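Local coordinates for MOBA relate protein (Mycobacterium sp., PDB 2WAW) that is of unknown function but, as a MobA-related member of the GT-A clan, may transfer a nucleotidyl group from a nucleoside triphosphate, at residues Ala115-Gly120 with Gly136-Val141. Residues are numbered along the deposited sequence; the frame is centred on the assembly and turned at random.
Sequences ASLIAG and GHPFWV
Leu117 of helix 115-120 packs against Pro138 and Trp140 of strand 138-141; the axes of the two segments approach to 8.5 Å and run in nearly the same direction, at a crossing angle of -25°. The chain turns a corner at His137, followed by the cis peptide bond before Pro138; beyond it Pro138 and Trp140 direct their side chains to the helix while Phe139 points to the other face of the sheet. Leu117 carries the contact. Its CG stands anti to the backbone N (chi1 173°), which extends the isobutyl group from the helix over the strand between Pro138 and Trp140. The CD2 methyl does most of the touching: it lies 3.7 Å from Pro138 CB, close to CG of the same ring, and 3.5 Å from Pro138 O, so it rests on main chain as well as on the pyrrolidine. On the Trp140 side the contact is made by the CB methylene, 3.9 Å from Leu117 CG, with Leu117 CD1 almost as near. With chi1 at 157° the indole runs past Leu117 toward the later part of the helix, and its NE1 donates a hydrogen bond to Ala124 O. All the touching residues are buried, and the contact is van der Waals packing of apolar side chains and of CD2 on the strand's main chain. Ala127 of strand 126-131 and Val100 of strand 98-103 touch Leu117 as well, extending its seat over three adjacent strands, and Val100 also meets Ile118. This is helix-on-sheet packing of an alpha/beta Rossmann-like fold, as expected for a GT-A-type nucleotidyltransferase: helix 111-121 covers one face of the mixed central sheet at strand 134-142, which runs antiparallel to both its neighbours.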
# COMPACT_ATOMS: atom_id res chain seq x y z
N ALA A 115 -12.03 -5.31 -0.33
CA ALA A 115 -13.03 -6.13 0.36
C ALA A 115 -12.97 -7.60 -0.09
O ALA A 115 -12.96 -8.52 0.73
CB ALA A 115 -14.44 -5.55 0.19
N SER A 116 -12.92 -7.83 -1.41
CA SER A 116 -12.78 -9.18 -1.94
C SER A 116 -11.49 -9.87 -1.51
O SER A 116 -11.48 -11.07 -1.22
CB SER A 116 -12.92 -9.17 -3.46
OG SER A 116 -14.18 -8.63 -3.79
N LEU A 117 -10.40 -9.11 -1.50
CA LEU A 117 -9.11 -9.61 -1.03
C LEU A 117 -9.19 -10.10 0.41
O LEU A 117 -8.71 -11.19 0.74
CB LEU A 117 -8.02 -8.54 -1.18
CG LEU A 117 -6.66 -8.87 -0.56
CD1 LEU A 117 -5.96 -10.00 -1.38
CD2 LEU A 117 -5.84 -7.61 -0.50
N ILE A 118 -9.80 -9.28 1.28
CA ILE A 118 -9.90 -9.63 2.70
C ILE A 118 -10.73 -10.91 2.86
O ILE A 118 -10.39 -11.78 3.65
CB ILE A 118 -10.53 -8.48 3.49
CG1 ILE A 118 -9.51 -7.34 3.65
CG2 ILE A 118 -10.99 -8.94 4.85
CD1 ILE A 118 -10.12 -6.00 4.11
N ALA A 119 -11.80 -11.01 2.08
CA ALA A 119 -12.71 -12.14 2.22
C ALA A 119 -11.96 -13.43 1.84
O ALA A 119 -12.06 -14.44 2.55
CB ALA A 119 -13.93 -11.94 1.33
N GLY A 120 -11.20 -13.36 0.74
CA GLY A 120 -10.37 -14.50 0.31
C GLY A 120 -9.22 -14.78 1.26
O GLY A 120 -8.76 -15.91 1.39
N GLY A 136 -0.80 -8.21 -8.44
CA GLY A 136 -0.36 -6.94 -7.88
C GLY A 136 -1.06 -6.59 -6.59
O GLY A 136 -1.93 -7.33 -6.11
N HIS A 137 -0.64 -5.46 -6.03
CA HIS A 137 -1.28 -4.91 -4.84
C HIS A 137 -2.75 -4.64 -5.09
O HIS A 137 -3.17 -4.43 -6.24
CB HIS A 137 -0.60 -3.59 -4.43
CG HIS A 137 0.79 -3.76 -3.90
ND1 HIS A 137 1.90 -3.78 -4.72
CD2 HIS A 137 1.26 -3.90 -2.64
CE1 HIS A 137 2.99 -3.93 -3.99
NE2 HIS A 137 2.63 -4.01 -2.72
N PRO A 138 -3.58 -4.68 -4.03
CA PRO A 138 -3.24 -4.93 -2.61
C PRO A 138 -2.92 -6.39 -2.28
O PRO A 138 -3.40 -7.33 -2.97
CB PRO A 138 -4.49 -4.43 -1.87
CG PRO A 138 -5.63 -4.67 -2.86
CD PRO A 138 -5.02 -4.41 -4.22
N PHE A 139 -2.09 -6.57 -1.23
CA PHE A 139 -1.74 -7.90 -0.73
C PHE A 139 -2.36 -8.09 0.65
O PHE A 139 -2.49 -7.13 1.41
CB PHE A 139 -0.23 -8.07 -0.58
CG PHE A 139 0.56 -7.98 -1.86
CD1 PHE A 139 0.02 -8.36 -3.09
CD2 PHE A 139 1.88 -7.57 -1.80
CE1 PHE A 139 0.79 -8.30 -4.27
CE2 PHE A 139 2.67 -7.51 -2.96
CZ PHE A 139 2.12 -7.86 -4.19
N TRP A 140 -2.75 -9.33 0.96
CA TRP A 140 -3.14 -9.69 2.31
C TRP A 140 -2.05 -10.51 2.93
O TRP A 140 -1.55 -11.43 2.30
CB TRP A 140 -4.45 -10.49 2.28
CG TRP A 140 -4.71 -11.37 3.47
CD1 TRP A 140 -4.38 -12.69 3.60
CD2 TRP A 140 -5.40 -11.00 4.67
NE1 TRP A 140 -4.81 -13.16 4.82
CE2 TRP A 140 -5.44 -12.15 5.50
CE3 TRP A 140 -5.98 -9.81 5.14
CZ2 TRP A 140 -6.04 -12.13 6.77
CZ3 TRP A 140 -6.59 -9.80 6.39
CH2 TRP A 140 -6.61 -10.95 7.20
N VAL A 141 -1.69 -10.20 4.18
CA VAL A 141 -0.73 -11.00 4.95
C VAL A 141 -1.32 -11.26 6.33
O VAL A 141 -1.62 -10.32 7.08
CB VAL A 141 0.63 -10.30 5.07
CG1 VAL A 141 1.64 -11.23 5.79
CG2 VAL A 141 1.16 -9.94 3.68